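Local atomic coordinates of fructuronate-tagaturonate epimerase UxaE from Cohnella laeviribosi in complex with 1 glycerol (Cohnella laeviribosi, PDB entry 6IL9), a protein that probably catalyses the interconversion of fructuronate and tagaturonate as a zinc-binding epimerase built on a TIM barrel. Residues A235-D240 and H284-S289; F176-L181 and D297-A302. All coordinates share one frame; numbering follows the deposited sequence.

Interaction 1 of 2, residues A235-D240 and H284-S289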
loop_
_atom_site.group_PDB
_atom_site.type_symbol
_atom_site.label_atom_id
_atom_site.label_comp_id
_atom_site.label_asym_id
_atom_site.label_seq_id
_atom_site.Cartn_x
_atom_site.Cartn_y
_atom_site.Cartn_z
ATOM N N ALA A 235 -22.484 -29.883 2.193
ATOM C CA ALA A 235 -21.807 -29.391 3.388
ATOM C C ALA A 235 -20.877 -28.223 3.072
ATOM O O ALA A 235 -20.842 -27.234 3.814
ATOM C CB ALA A 235 -21.035 -30.525 4.058
ATOM N N THR A 236 -20.102 -28.322 1.989
ATOM C CA THR A 236 -19.209 -27.220 1.638
ATOM C C THR A 236 -19.996 -26.006 1.145
ATOM O O THR A 236 -19.694 -24.869 1.530
ATOM C CB THR A 236 -18.193 -27.676 0.588
ATOM O OG1 THR A 236 -18.883 -28.199 -0.552
ATOM C CG2 THR A 236 -17.292 -28.754 1.162
ATOM N N LEU A 237 -21.020 -26.234 0.318
ATOM C CA LEU A 237 -21.845 -25.134 -0.186
ATOM C C LEU A 237 -22.510 -24.369 0.954
ATOM O O LEU A 237 -22.466 -23.133 0.992
ATOM C CB LEU A 237 -22.895 -25.667 -1.161
ATOM C CG LEU A 237 -23.828 -24.628 -1.804
ATOM C CD1 LEU A 237 -23.021 -23.542 -2.493
ATOM C CD2 LEU A 237 -24.817 -25.245 -2.781
ATOM N N MET A 238 -23.125 -25.086 1.902
ATOM C CA MET A 238 -23.815 -24.415 3.004
ATOM C C MET A 238 -22.859 -23.578 3.836
ATOM O O MET A 238 -23.184 -22.447 4.226
ATOM C CB MET A 238 -24.508 -25.442 3.901
ATOM C CG MET A 238 -25.666 -26.106 3.254
ATOM S SD MET A 238 -26.725 -27.059 4.393
ATOM C CE MET A 238 -27.696 -27.771 3.106
ATOM N N ARG A 239 -21.687 -24.125 4.158
ATOM C CA ARG A 239 -20.738 -23.337 4.923
ATOM C C ARG A 239 -20.301 -22.109 4.131
ATOM O O ARG A 239 -20.258 -21.000 4.674
ATOM C CB ARG A 239 -19.541 -24.196 5.322
ATOM C CG ARG A 239 -18.693 -23.562 6.393
ATOM C CD ARG A 239 -17.466 -24.409 6.702
ATOM N NE ARG A 239 -17.812 -25.693 7.310
ATOM C CZ ARG A 239 -18.045 -25.869 8.608
ATOM N NH1 ARG A 239 -17.984 -24.841 9.442
ATOM N NH2 ARG A 239 -18.341 -27.078 9.069
ATOM N N ASP A 240 -19.993 -22.284 2.843
ATOM C CA ASP A 240 -19.567 -21.155 2.014
ATOM C C ASP A 240 -20.618 -20.049 1.984
ATOM O O ASP A 240 -20.283 -18.865 2.093
ATOM C CB ASP A 240 -19.270 -21.619 0.590
ATOM C CG ASP A 240 -17.887 -22.223 0.443
ATOM O OD1 ASP A 240 -17.044 -22.019 1.342
ATOM O OD2 ASP A 240 -17.654 -22.894 -0.583
ATOM N N HIS A 284 -13.320 -19.090 -2.697
ATOM C CA HIS A 284 -12.913 -18.040 -3.631
ATOM C C HIS A 284 -13.685 -18.148 -4.943
ATOM O O HIS A 284 -14.212 -17.150 -5.456
ATOM C CB HIS A 284 -11.398 -18.165 -3.833
ATOM C CG HIS A 284 -10.815 -17.249 -4.865
ATOM N ND1 HIS A 284 -9.515 -17.386 -5.303
ATOM C CD2 HIS A 284 -11.328 -16.191 -5.535
ATOM C CE1 HIS A 284 -9.251 -16.449 -6.197
ATOM N NE2 HIS A 284 -10.336 -15.715 -6.362
ATOM N N PHE A 285 -13.779 -19.360 -5.495
ATOM C CA PHE A 285 -14.551 -19.564 -6.716
ATOM C C PHE A 285 -15.993 -19.096 -6.547
ATOM O O PHE A 285 -16.548 -18.426 -7.424
ATOM C CB PHE A 285 -14.523 -21.038 -7.125
ATOM C CG PHE A 285 -15.285 -21.320 -8.388
ATOM C CD1 PHE A 285 -14.690 -21.132 -9.633
ATOM C CD2 PHE A 285 -16.603 -21.754 -8.345
ATOM C CE1 PHE A 285 -15.388 -21.380 -10.799
ATOM C CE2 PHE A 285 -17.303 -21.994 -9.501
ATOM C CZ PHE A 285 -16.697 -21.807 -10.741
ATOM N N LEU A 286 -16.633 -19.476 -5.438
ATOM C CA LEU A 286 -18.035 -19.107 -5.250
ATOM C C LEU A 286 -18.201 -17.591 -5.157
ATOM O O LEU A 286 -19.102 -17.018 -5.783
ATOM C CB LEU A 286 -18.590 -19.786 -3.998
ATOM C CG LEU A 286 -20.056 -19.485 -3.662
ATOM C CD1 LEU A 286 -20.762 -20.767 -3.223
ATOM C CD2 LEU A 286 -20.143 -18.450 -2.562
ATOM N N VAL A 287 -17.337 -16.929 -4.388
ATOM C CA VAL A 287 -17.418 -15.477 -4.253
ATOM C C VAL A 287 -17.274 -14.820 -5.619
ATOM O O VAL A 287 -18.099 -13.991 -6.019
ATOM C CB VAL A 287 -16.352 -14.969 -3.265
ATOM C CG1 VAL A 287 -16.262 -13.429 -3.309
ATOM C CG2 VAL A 287 -16.646 -15.471 -1.850
ATOM N N ALA A 288 -16.241 -15.215 -6.370
ATOM C CA ALA A 288 -15.998 -14.604 -7.676
ATOM C C ALA A 288 -17.146 -14.884 -8.631
ATOM O O ALA A 288 -17.615 -13.982 -9.333
ATOM C CB ALA A 288 -14.679 -15.123 -8.262
ATOM N N SER A 289 -17.637 -16.124 -8.645
ATOM C CA SER A 289 -18.718 -16.478 -9.551
ATOM C C SER A 289 -19.957 -15.638 -9.277
ATOM O O SER A 289 -20.643 -15.203 -10.208
ATOM C CB SER A 289 -19.041 -17.965 -9.416
ATOM O OG SER A 289 -19.968 -18.364 -10.397
#

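Interaction 2 of 2, residues F176-L181 and D297-A302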
loop_
_atom_site.group_PDB
_atom_site.type_symbol
_atom_site.label_atom_id
_atom_site.label_comp_id
_atom_site.label_asym_id
_atom_site.label_seq_id
_atom_site.Cartn_x
_atom_site.Cartn_y
_atom_site.Cartn_z
ATOM N N PHE A 176 -8.598 9.204 -6.053
ATOM C CA PHE A 176 -7.996 7.879 -5.991
ATOM C C PHE A 176 -8.493 7.028 -7.150
ATOM O O PHE A 176 -9.643 7.150 -7.588
ATOM C CB PHE A 176 -8.291 7.217 -4.650
ATOM C CG PHE A 176 -7.414 7.735 -3.548
ATOM C CD1 PHE A 176 -7.704 8.940 -2.936
ATOM C CD2 PHE A 176 -6.268 7.056 -3.176
ATOM C CE1 PHE A 176 -6.881 9.456 -1.941
ATOM C CE2 PHE A 176 -5.442 7.548 -2.169
ATOM C CZ PHE A 176 -5.737 8.759 -1.560
ATOM N N THR A 177 -7.596 6.198 -7.678
ATOM C CA THR A 177 -7.867 5.415 -8.875
ATOM C C THR A 177 -8.015 3.937 -8.576
ATOM O O THR A 177 -8.456 3.179 -9.447
ATOM C CB THR A 177 -6.753 5.625 -9.906
ATOM O OG1 THR A 177 -5.476 5.364 -9.300
ATOM C CG2 THR A 177 -6.782 7.051 -10.408
ATOM N N MET A 178 -7.665 3.523 -7.369
ATOM C CA MET A 178 -7.815 2.162 -6.896
ATOM C C MET A 178 -8.560 2.237 -5.578
ATOM O O MET A 178 -8.230 3.073 -4.734
ATOM C CB MET A 178 -6.438 1.503 -6.729
ATOM C CG MET A 178 -6.451 0.099 -6.168
ATOM S SD MET A 178 -4.828 -0.714 -6.305
ATOM C CE MET A 178 -5.242 -2.243 -5.462
ATOM N N LEU A 179 -9.594 1.420 -5.416
ATOM C CA LEU A 179 -10.372 1.401 -4.181
ATOM C C LEU A 179 -10.366 -0.011 -3.622
ATOM O O LEU A 179 -10.847 -0.939 -4.275
ATOM C CB LEU A 179 -11.809 1.883 -4.419
ATOM C CG LEU A 179 -12.038 3.386 -4.521
ATOM C CD1 LEU A 179 -13.482 3.728 -4.182
ATOM C CD2 LEU A 179 -11.099 4.138 -3.616
ATOM N N THR A 180 -9.818 -0.173 -2.417
ATOM C CA THR A 180 -9.737 -1.466 -1.752
ATOM C C THR A 180 -10.871 -1.582 -0.745
ATOM O O THR A 180 -10.907 -0.831 0.232
ATOM C CB THR A 180 -8.389 -1.625 -1.043
ATOM O OG1 THR A 180 -7.344 -1.596 -2.026
ATOM C CG2 THR A 180 -8.325 -2.930 -0.260
ATOM N N LEU A 181 -11.779 -2.521 -0.973
ATOM C CA LEU A 181 -12.922 -2.733 -0.085
ATOM C C LEU A 181 -12.591 -3.843 0.901
ATOM O O LEU A 181 -12.532 -5.024 0.532
ATOM C CB LEU A 181 -14.187 -3.079 -0.871
ATOM C CG LEU A 181 -15.448 -3.141 0.006
ATOM C CD1 LEU A 181 -15.728 -1.761 0.568
ATOM C CD2 LEU A 181 -16.645 -3.645 -0.799
ATOM N N ASP A 297 -17.209 -5.396 -11.736
ATOM C CA ASP A 297 -15.938 -5.252 -12.448
ATOM C C ASP A 297 -14.815 -5.264 -11.416
ATOM O O ASP A 297 -14.627 -4.290 -10.688
ATOM C CB ASP A 297 -15.926 -3.955 -13.257
ATOM C CG ASP A 297 -14.665 -3.775 -14.085
ATOM O OD1 ASP A 297 -13.906 -4.746 -14.275
ATOM O OD2 ASP A 297 -14.441 -2.640 -14.566
ATOM N N ILE A 298 -14.086 -6.371 -11.346
ATOM C CA ILE A 298 -13.092 -6.594 -10.298
ATOM C C ILE A 298 -11.702 -6.379 -10.881
ATOM O O ILE A 298 -11.366 -6.963 -11.915
ATOM C CB ILE A 298 -13.224 -8.015 -9.724
ATOM C CG1 ILE A 298 -14.675 -8.270 -9.280
ATOM C CG2 ILE A 298 -12.218 -8.241 -8.603
ATOM C CD1 ILE A 298 -14.954 -9.719 -8.878
ATOM N N PHE A 299 -10.879 -5.563 -10.201
ATOM C CA PHE A 299 -9.465 -5.435 -10.547
ATOM C C PHE A 299 -8.663 -6.557 -9.910
ATOM O O PHE A 299 -7.862 -7.226 -10.580
ATOM C CB PHE A 299 -8.955 -4.052 -10.098
ATOM C CG PHE A 299 -7.445 -3.898 -10.056
ATOM C CD1 PHE A 299 -6.733 -3.521 -11.191
ATOM C CD2 PHE A 299 -6.755 -4.045 -8.854
ATOM C CE1 PHE A 299 -5.344 -3.329 -11.128
ATOM C CE2 PHE A 299 -5.382 -3.877 -8.792
ATOM C CZ PHE A 299 -4.675 -3.515 -9.927
ATOM N N SER A 300 -8.907 -6.816 -8.625
ATOM C CA SER A 300 -8.126 -7.815 -7.913
ATOM C C SER A 300 -8.926 -8.355 -6.740
ATOM O O SER A 300 -9.887 -7.734 -6.273
ATOM C CB SER A 300 -6.790 -7.228 -7.434
ATOM O OG SER A 300 -7.038 -6.212 -6.481
ATOM N N MET A 301 -8.521 -9.539 -6.290
ATOM C CA MET A 301 -9.075 -10.200 -5.117
ATOM C C MET A 301 -7.922 -10.516 -4.183
ATOM O O MET A 301 -6.914 -11.079 -4.618
ATOM C CB MET A 301 -9.800 -11.490 -5.504
ATOM C CG MET A 301 -10.387 -12.250 -4.339
ATOM S SD MET A 301 -12.114 -11.790 -4.107
ATOM C CE MET A 301 -12.767 -12.196 -5.780
ATOM N N ALA A 302 -8.062 -10.145 -2.914
ATOM C CA ALA A 302 -7.017 -10.419 -1.930
ATOM C C ALA A 302 -7.544 -11.461 -0.962
ATOM O O ALA A 302 -8.236 -11.112 0.002
ATOM C CB ALA A 302 -6.612 -9.147 -1.179
#

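Interaction 1 of 2, residues A235-D240 and H284-S289
Leu237 and Leu286 meet end to end between two neighbouring helices, methyl against methyl. CD1 of Leu237 lies 3.7 Å from CD1 of Leu286, the closest approach of the two segments. The two side chains cross at about a right angle and touch through these methyls. Leu237 gets there by its torsion: CG is anti to the backbone N (chi1 -179°), which carries the branch across to the other helix. The same Leu286 CD1 also sits 4.2 Å from CB of Asp240, one turn further along. A single methyl thus faces both a leucine tip and the aliphatic base of an aspartate. Tyr218 of helix 208-218 touches both leucines.

The rest of the contact is looser. No hydrogen bond joins the two segments, and the backbones stay apart, with CA of Asp240 and CA of Leu286 at 7.7 Å. The carboxylate of Asp240 is still tied to the partner helix, because its OD1 is hydrogen-bonded to OG of Ser283, just before His284. On the open side, Thr236 is exposed to solvent and makes no contact with 284-289; its OG1 is hydrogen-bonded to OD1 of Asp233, just before the start of its own helix. The N-terminal end of helix 234-259 thus meets helix 281-293 at the outer edge of the TIM-barrel fold, the two helices flanking strand 267-271 in chain order.

Interaction 2 of 2, residues F176-L181 and D297-A302
Met178 and Phe299 form a Met-aromatic contact in the parallel eight-stranded barrel of the TIM fold. Met178 is the first residue of strand 178-182. Phe299 comes just before Ser300 of strand 300-302. Strand 267-271 lies between these two strands in the barrel order, so the contact reaches past one strand and is made by side chains alone. The backbones are well apart: CA of Met178 and CA of Phe299 are 8.6 Å from each other, and no hydrogen bond crosses between the segments.

The methionine side chain bridges this gap by being fully stretched. CG is anti to the backbone N (chi1 177°), and the chain stays extended through SD to CE. It meets the phenylalanine side chain at about a right angle. The methyl does most of the touching, with CE of Met178 3.7 Å from CE2 of Phe299. The neighbouring ring atom is a little further off, CD2 of Phe299 lying 4.1 Å from the same methyl. The sulfur takes part as well: SD of Met178 is 4.9 Å from the centre of the Phe299 ring, 44° off the ring normal. Both the sulfur and the methyl therefore approach the ring obliquely.

The intervening strand lines the pair: Glu269 touches Met178, and Asp267 touches Phe299. All three touching residues are buried. The Met178 side chain is about 10 Å from the zinc ion, which is held by His161, Asp273 and His343, and about 9 Å from the bound glycerol, so it touches neither. Ser300 is at the margin of the contact: its OG is 4.5 Å from CE of Met178 and is hydrogen-bonded to OE2 of Glu269.

The centres of interactions 1 and 2 are 21 Å apart. Along the chain the order is 176-181, 235-240, 284-289, 297-302, so interaction 1 is nested inside the loop closed by interaction 2. Interaction 2 links strand 178-182 with segment 297-302 across the intervening strand 267-271; interaction 1 joins two helices outside the barrel, further from the centre of the chain. Helix 281-293 is followed in the chain by strand 300-302, and the two touch. NE2 of His284 packs 4.0 Å from CG of Met301, and CB of Ala288 lies 4.3 Å from CE of Met301. These residues carry neither contact, so the two interactions are neighbours in the fold and not one cluster.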